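Local structure of uncharacterized protein (Borrelia turicatae, 5VJ4) at residues 183-188 against 273-278; 198-203 against 208-213. The protein is of unknown function but is a putative surface lipoprotein that probably binds lipid, encoded by a gene differentially regulated during the tick-mammal transmission cycle of relapsing fever spirochetes. One frame throughout, in Å; residues are numbered along the deposited sequence.

How the interactions relate
Both contacts draw on helix 176-201, yet they join it to quite different partners. Interaction 1 sets its N-terminal half against the long helix 263-301, far along the chain; interaction 2, nested inside the loop that interaction 1 closes, folds its C-terminal end back on the short helix 207-214 just beyond the turn. Their centres lie about 20 Å apart and they do not touch. Each is a buried, apolar meeting without a hydrogen bond between its two segments, and polar groups work at its margins. In 183-188 against 273-278 these polar groups reach the second subunit, whereas in 198-203 against 208-213 they hold a sulfate and neighbouring parts of the same chain.

Interaction 1: 183-188 against 273-278; sequences QNMCKR and VGVYYV
Two side-chain pairs, Met-185 with Val-275 and Arg-188 with Tyr-276, make up this helix-helix contact, and the side chains touch through carbon and selenium. Met-185, modelled as selenomethionine, runs across Val-275 at about a right angle. Its chain bends at chi2 (59°) and again at chi3, which lays the end of the side chain over the valine: SE lies 3.9 Å from Val-275 CG1, and the methyl CE is 3.9 Å from Val-275 CB. Arg-188 meets the tyrosine through its aliphatic part, with CB 3.6 Å from Tyr-276 CD1 and CD 3.9 Å from Tyr-276 CB, so that the tyrosine slants across the arginine stem. In addition, the Arg-188 carbonyl O lies at the ring edge, in plane, 3.9 Å from Tyr-276 CE1. The guanidinium plane is turned 69° from the ring and is not stacked on it. That charged end serves a different partner: NE of the extended arginine donates a hydrogen bond to Asn-271 O of the second subunit. The arginine's carbons thus pack between the helices while its NE bonds across to the other chain. At Val-275 and Tyr-276 the helix is kinked, since their backbone N atoms make no bond to the preceding turn, and Gly-274 adopts a positive phi at the break. Trp-240 packs on both Met-185 and Val-275, while Tyr-189 and Leu-192 extend the pairing of helices 176-201 and 263-301; helix 145-171 lies against helix 176-201, touched by Gln-183 and Cys-186, and the second subunit's Phe-333 packs on Tyr-276.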
loop_
_atom_site.group_PDB
_atom_site.type_symbol
_atom_site.label_atom_id
_atom_site.label_comp_id
_atom_site.label_asym_id
_atom_site.label_seq_id
_atom_site.Cartn_x
_atom_site.Cartn_y
_atom_site.Cartn_z
ATOM N N GLN A 183 12.963 -0.700 14.748
ATOM C CA GLN A 183 12.567 -2.099 14.675
ATOM C C GLN A 183 11.411 -2.273 13.681
ATOM O O GLN A 183 11.481 -3.157 12.816
ATOM C CB GLN A 183 12.174 -2.625 16.040
ATOM C CG GLN A 183 13.341 -2.793 16.991
ATOM C CD GLN A 183 12.896 -3.141 18.396
ATOM O OE1 GLN A 183 11.816 -2.736 18.841
ATOM N NE2 GLN A 183 13.735 -3.881 19.114
ATOM N N ASN A 184 10.381 -1.418 13.771
ATOM C CA ASN A 184 9.277 -1.502 12.825
ATOM C C ASN A 184 9.727 -1.407 11.379
ATOM O O ASN A 184 9.313 -2.215 10.544
ATOM C CB ASN A 184 8.207 -0.479 13.144
ATOM C CG ASN A 184 7.641 -0.675 14.531
ATOM O OD1 ASN A 184 8.072 -1.563 15.264
ATOM N ND2 ASN A 184 6.667 0.141 14.896
HETATM N N MSE A 185 10.610 -0.454 11.092
HETATM C CA MSE A 185 11.145 -0.374 9.758
HETATM C C MSE A 185 11.921 -1.641 9.479
HETATM O O MSE A 185 11.749 -2.255 8.416
HETATM C CB MSE A 185 11.981 0.866 9.536
HETATM C CG MSE A 185 12.132 1.185 8.036
HETATM SE SE MSE A 185 10.423 1.490 7.071
HETATM C CE MSE A 185 9.978 3.218 7.931
ATOM N N CYS A 186 12.741 -2.066 10.437
ATOM C CA CYS A 186 13.494 -3.308 10.288
ATOM C C CYS A 186 12.554 -4.415 9.804
ATOM O O CYS A 186 12.830 -5.033 8.766
ATOM C CB CYS A 186 14.225 -3.672 11.579
ATOM S SG CYS A 186 15.350 -5.072 11.458
ATOM N N LYS A 187 11.417 -4.595 10.482
ATOM C CA LYS A 187 10.449 -5.632 10.101
ATOM C C LYS A 187 9.910 -5.467 8.664
ATOM O O LYS A 187 9.906 -6.427 7.871
ATOM C CB LYS A 187 9.319 -5.730 11.128
ATOM C CG LYS A 187 9.818 -6.279 12.448
ATOM C CD LYS A 187 8.878 -6.055 13.623
ATOM C CE LYS A 187 9.629 -6.345 14.924
ATOM N NZ LYS A 187 8.751 -6.526 16.110
ATOM N N ARG A 188 9.502 -4.252 8.312
ATOM C CA ARG A 188 9.034 -4.005 6.944
ATOM C C ARG A 188 10.088 -4.459 5.936
ATOM O O ARG A 188 9.778 -5.177 4.983
ATOM C CB ARG A 188 8.656 -2.537 6.728
ATOM C CG ARG A 188 7.698 -1.992 7.757
ATOM C CD ARG A 188 6.901 -0.803 7.262
ATOM N NE ARG A 188 6.110 -0.217 8.338
ATOM C CZ ARG A 188 6.599 0.562 9.303
ATOM N NH1 ARG A 188 7.902 0.880 9.349
ATOM N NH2 ARG A 188 5.771 1.014 10.231
ATOM N N VAL A 273 1.995 7.038 0.940
ATOM C CA VAL A 273 2.207 5.633 0.732
ATOM C C VAL A 273 3.207 5.074 1.759
ATOM O O VAL A 273 3.063 3.948 2.217
ATOM C CB VAL A 273 2.684 5.471 -0.721
ATOM C CG1 VAL A 273 3.772 4.444 -0.867
ATOM C CG2 VAL A 273 1.497 5.197 -1.606
ATOM N N GLY A 274 4.208 5.865 2.134
ATOM C CA GLY A 274 5.185 5.428 3.117
ATOM C C GLY A 274 6.386 4.699 2.540
ATOM O O GLY A 274 6.409 4.249 1.384
ATOM N N VAL A 275 7.402 4.586 3.372
ATOM C CA VAL A 275 8.652 4.008 2.932
ATOM C C VAL A 275 8.536 2.587 2.392
ATOM O O VAL A 275 9.227 2.235 1.448
ATOM C CB VAL A 275 9.623 3.981 4.085
ATOM C CG1 VAL A 275 10.905 3.300 3.669
ATOM C CG2 VAL A 275 9.880 5.401 4.561
ATOM N N TYR A 276 7.698 1.773 3.021
ATOM C CA TYR A 276 7.507 0.410 2.593
ATOM C C TYR A 276 7.138 0.360 1.118
ATOM O O TYR A 276 7.804 -0.337 0.351
ATOM C CB TYR A 276 6.418 -0.194 3.426
ATOM C CG TYR A 276 6.052 -1.611 3.131
ATOM C CD1 TYR A 276 6.795 -2.644 3.650
ATOM C CD2 TYR A 276 4.910 -1.926 2.402
ATOM C CE1 TYR A 276 6.431 -3.962 3.444
ATOM C CE2 TYR A 276 4.540 -3.242 2.180
ATOM C CZ TYR A 276 5.303 -4.252 2.717
ATOM O OH TYR A 276 4.962 -5.555 2.495
ATOM N N TYR A 277 6.107 1.097 0.705
ATOM C CA TYR A 277 5.773 1.088 -0.738
ATOM C C TYR A 277 6.747 1.850 -1.609
ATOM O O TYR A 277 6.910 1.502 -2.765
ATOM C CB TYR A 277 4.361 1.546 -1.034
ATOM C CG TYR A 277 3.394 0.618 -0.421
ATOM C CD1 TYR A 277 2.995 0.772 0.908
ATOM C CD2 TYR A 277 2.926 -0.468 -1.133
ATOM C CE1 TYR A 277 2.139 -0.131 1.503
ATOM C CE2 TYR A 277 2.083 -1.377 -0.550
ATOM C CZ TYR A 277 1.699 -1.212 0.769
ATOM O OH TYR A 277 0.849 -2.117 1.360
ATOM N N VAL A 278 7.396 2.868 -1.052
ATOM C CA VAL A 278 8.282 3.642 -1.847
ATOM C C VAL A 278 9.466 2.784 -2.244
ATOM O O VAL A 278 9.819 2.741 -3.411
ATOM C CB VAL A 278 8.756 4.920 -1.155
ATOM C CG1 VAL A 278 9.941 5.520 -1.915
ATOM C CG2 VAL A 278 7.638 5.928 -1.130
#

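Interaction 2: 198-203 against 208-213; sequences YDFFHG and DRFAQA. With SO4 (sulfate ion), chain D.
Phe-200 and Phe-210 meet obliquely, with ring centroids 5.3 Å apart and planes inclined by 52°, so the pair is neither stacked nor edge-to-face. The closest approach runs from Phe-200 CB to Phe-210 CD2, at 3.8 Å, and Phe-210 CD2 also sits 4.0 Å from Phe-200 CG. One ring carbon of Phe-210 is therefore lodged at the root of the other side chain. Both CB bonds point toward the opposing segment, and chi1 near 180° (164° at Phe-200) swings each ring opposite its own backbone N; the rings meet between the helices. Phe-200 CD2 also stands over the centre of the Phe-201 ring, 3.7 Å above its plane. Ile-152 touches both phenylalanines of the contact, which carries the packing onto helix 145-171.

Beside this apolar pair, the start of helix 207-214 receives a sulfate, probably from the crystallisation liquor. Arg-209 N donates a nearly straight hydrogen bond of 3.2 Å to sulfate O3, and Gly-206 N and Arg-349 NH2 hold the ion too. The Arg-209 guanidinium is directed elsewhere: NH1 bonds to Gln-212 OE1 at 3.2 Å, on a lone pair in the carbonyl plane, though the bond is bent (145° at the hydrogen) and tilted from the guanidinium plane, and NH2 bonds to Asp-283 O.

The division of labour is plain: nondirectional ring packing closes the turn between consecutive helices, while backbone N-H groups at and just before the helix start, with the Arg-349 side chain, hold the anion. The helix dipole would probably favour a negative group there, although the nearby Asp-208 carboxylate would be expected to oppose it.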
loop_
_atom_site.group_PDB
_atom_site.type_symbol
_atom_site.label_atom_id
_atom_site.label_comp_id
_atom_site.label_asym_id
_atom_site.label_seq_id
_atom_site.Cartn_x
_atom_site.Cartn_y
_atom_site.Cartn_z
ATOM N N TYR A 198 10.513 -15.228 -1.732
ATOM C CA TYR A 198 9.344 -15.845 -2.344
ATOM C C TYR A 198 9.417 -15.854 -3.871
ATOM O O TYR A 198 9.364 -16.916 -4.485
ATOM C CB TYR A 198 8.068 -15.188 -1.839
ATOM C CG TYR A 198 6.781 -15.846 -2.313
ATOM C CD1 TYR A 198 6.363 -15.717 -3.647
ATOM C CD2 TYR A 198 5.938 -16.554 -1.409
ATOM C CE1 TYR A 198 5.180 -16.312 -4.096
ATOM C CE2 TYR A 198 4.738 -17.140 -1.848
ATOM C CZ TYR A 198 4.376 -17.014 -3.205
ATOM O OH TYR A 198 3.236 -17.578 -3.731
ATOM N N ASP A 199 9.583 -14.696 -4.492
ATOM C CA ASP A 199 9.530 -14.674 -5.953
ATOM C C ASP A 199 10.552 -15.632 -6.513
ATOM O O ASP A 199 10.302 -16.294 -7.534
ATOM C CB ASP A 199 9.723 -13.272 -6.532
ATOM C CG ASP A 199 8.532 -12.347 -6.283
ATOM O OD1 ASP A 199 7.383 -12.819 -6.134
ATOM O OD2 ASP A 199 8.755 -11.118 -6.246
ATOM N N PHE A 200 11.681 -15.739 -5.805
ATOM C CA PHE A 200 12.777 -16.587 -6.250
ATOM C C PHE A 200 12.457 -18.085 -6.123
ATOM O O PHE A 200 12.615 -18.833 -7.093
ATOM C CB PHE A 200 14.080 -16.239 -5.534
ATOM C CG PHE A 200 15.117 -17.296 -5.674
ATOM C CD1 PHE A 200 15.662 -17.579 -6.924
ATOM C CD2 PHE A 200 15.508 -18.054 -4.568
ATOM C CE1 PHE A 200 16.580 -18.590 -7.064
ATOM C CE2 PHE A 200 16.444 -19.058 -4.700
ATOM C CZ PHE A 200 16.975 -19.331 -5.945
ATOM N N PHE A 201 12.005 -18.505 -4.942
ATOM C CA PHE A 201 11.688 -19.917 -4.710
ATOM C C PHE A 201 10.581 -20.448 -5.587
ATOM O O PHE A 201 10.713 -21.538 -6.148
ATOM C CB PHE A 201 11.459 -20.201 -3.235
ATOM C CG PHE A 201 12.721 -20.117 -2.451
ATOM C CD1 PHE A 201 13.787 -20.972 -2.750
ATOM C CD2 PHE A 201 12.893 -19.143 -1.487
ATOM C CE1 PHE A 201 14.987 -20.874 -2.062
ATOM C CE2 PHE A 201 14.089 -19.047 -0.790
ATOM C CZ PHE A 201 15.137 -19.918 -1.076
ATOM N N HIS A 202 9.530 -19.648 -5.763
ATOM C CA HIS A 202 8.469 -20.007 -6.688
ATOM C C HIS A 202 8.755 -19.740 -8.163
ATOM O O HIS A 202 7.850 -19.887 -8.994
ATOM C CB HIS A 202 7.143 -19.406 -6.262
ATOM C CG HIS A 202 6.581 -20.037 -5.039
ATOM N ND1 HIS A 202 6.429 -19.351 -3.857
ATOM C CD2 HIS A 202 6.154 -21.301 -4.802
ATOM C CE1 HIS A 202 5.909 -20.156 -2.945
ATOM N NE2 HIS A 202 5.746 -21.348 -3.486
ATOM N N GLY A 203 9.984 -19.350 -8.500
ATOM C CA GLY A 203 10.396 -19.309 -9.911
ATOM C C GLY A 203 10.100 -18.058 -10.708
ATOM O O GLY A 203 10.461 -18.014 -11.887
ATOM N N ASP A 208 20.170 -14.456 -10.869
ATOM C CA ASP A 208 20.735 -13.130 -11.153
ATOM C C ASP A 208 19.917 -12.018 -10.507
ATOM O O ASP A 208 20.482 -11.136 -9.845
ATOM C CB ASP A 208 20.823 -12.853 -12.642
ATOM C CG ASP A 208 21.506 -13.946 -13.395
ATOM O OD1 ASP A 208 22.711 -14.175 -13.127
ATOM O OD2 ASP A 208 20.831 -14.559 -14.258
ATOM N N ARG A 209 18.597 -12.071 -10.700
ATOM C CA ARG A 209 17.719 -11.107 -10.066
ATOM C C ARG A 209 17.731 -11.177 -8.545
ATOM O O ARG A 209 17.756 -10.135 -7.891
ATOM C CB ARG A 209 16.288 -11.189 -10.599
ATOM C CG ARG A 209 15.331 -10.173 -9.976
ATOM C CD ARG A 209 15.742 -8.734 -10.221
ATOM N NE ARG A 209 14.690 -7.814 -9.808
ATOM C CZ ARG A 209 14.884 -6.522 -9.557
ATOM N NH1 ARG A 209 16.096 -5.968 -9.649
ATOM N NH2 ARG A 209 13.853 -5.784 -9.191
ATOM N N PHE A 210 17.712 -12.381 -7.985
ATOM C CA PHE A 210 17.695 -12.503 -6.536
ATOM C C PHE A 210 18.915 -11.793 -5.945
ATOM O O PHE A 210 18.794 -10.998 -5.013
ATOM C CB PHE A 210 17.623 -13.960 -6.055
ATOM C CG PHE A 210 17.820 -14.083 -4.584
ATOM C CD1 PHE A 210 19.110 -14.038 -4.028
ATOM C CD2 PHE A 210 16.714 -14.191 -3.721
ATOM C CE1 PHE A 210 19.286 -14.109 -2.643
ATOM C CE2 PHE A 210 16.890 -14.261 -2.320
ATOM C CZ PHE A 210 18.179 -14.220 -1.781
ATOM N N ALA A 211 20.092 -12.075 -6.490
ATOM C CA ALA A 211 21.313 -11.467 -5.938
ATOM C C ALA A 211 21.375 -9.977 -6.202
ATOM O O ALA A 211 21.895 -9.236 -5.386
ATOM C CB ALA A 211 22.549 -12.152 -6.478
ATOM N N GLN A 212 20.821 -9.559 -7.339
ATOM C CA GLN A 212 20.805 -8.158 -7.775
ATOM C C GLN A 212 19.941 -7.339 -6.851
ATOM O O GLN A 212 20.343 -6.249 -6.449
ATOM C CB GLN A 212 20.221 -8.086 -9.188
ATOM C CG GLN A 212 20.463 -6.824 -9.979
ATOM C CD GLN A 212 19.836 -6.914 -11.360
ATOM O OE1 GLN A 212 18.601 -6.813 -11.516
ATOM N NE2 GLN A 212 20.685 -7.110 -12.381
ATOM N N ALA A 213 18.779 -7.910 -6.505
ATOM C CA ALA A 213 17.720 -7.227 -5.800
ATOM C C ALA A 213 17.875 -7.222 -4.299
ATOM O O ALA A 213 17.445 -6.288 -3.608
ATOM C CB ALA A 213 16.381 -7.834 -6.171
HETATM S S SO4 D . 16.521 -13.411 -13.730
HETATM O O1 SO4 D . 16.197 -14.066 -15.038
HETATM O O2 SO4 D . 17.102 -12.070 -14.006
HETATM O O3 SO4 D . 17.541 -14.107 -12.902
HETATM O O4 SO4 D . 15.245 -13.363 -12.967
#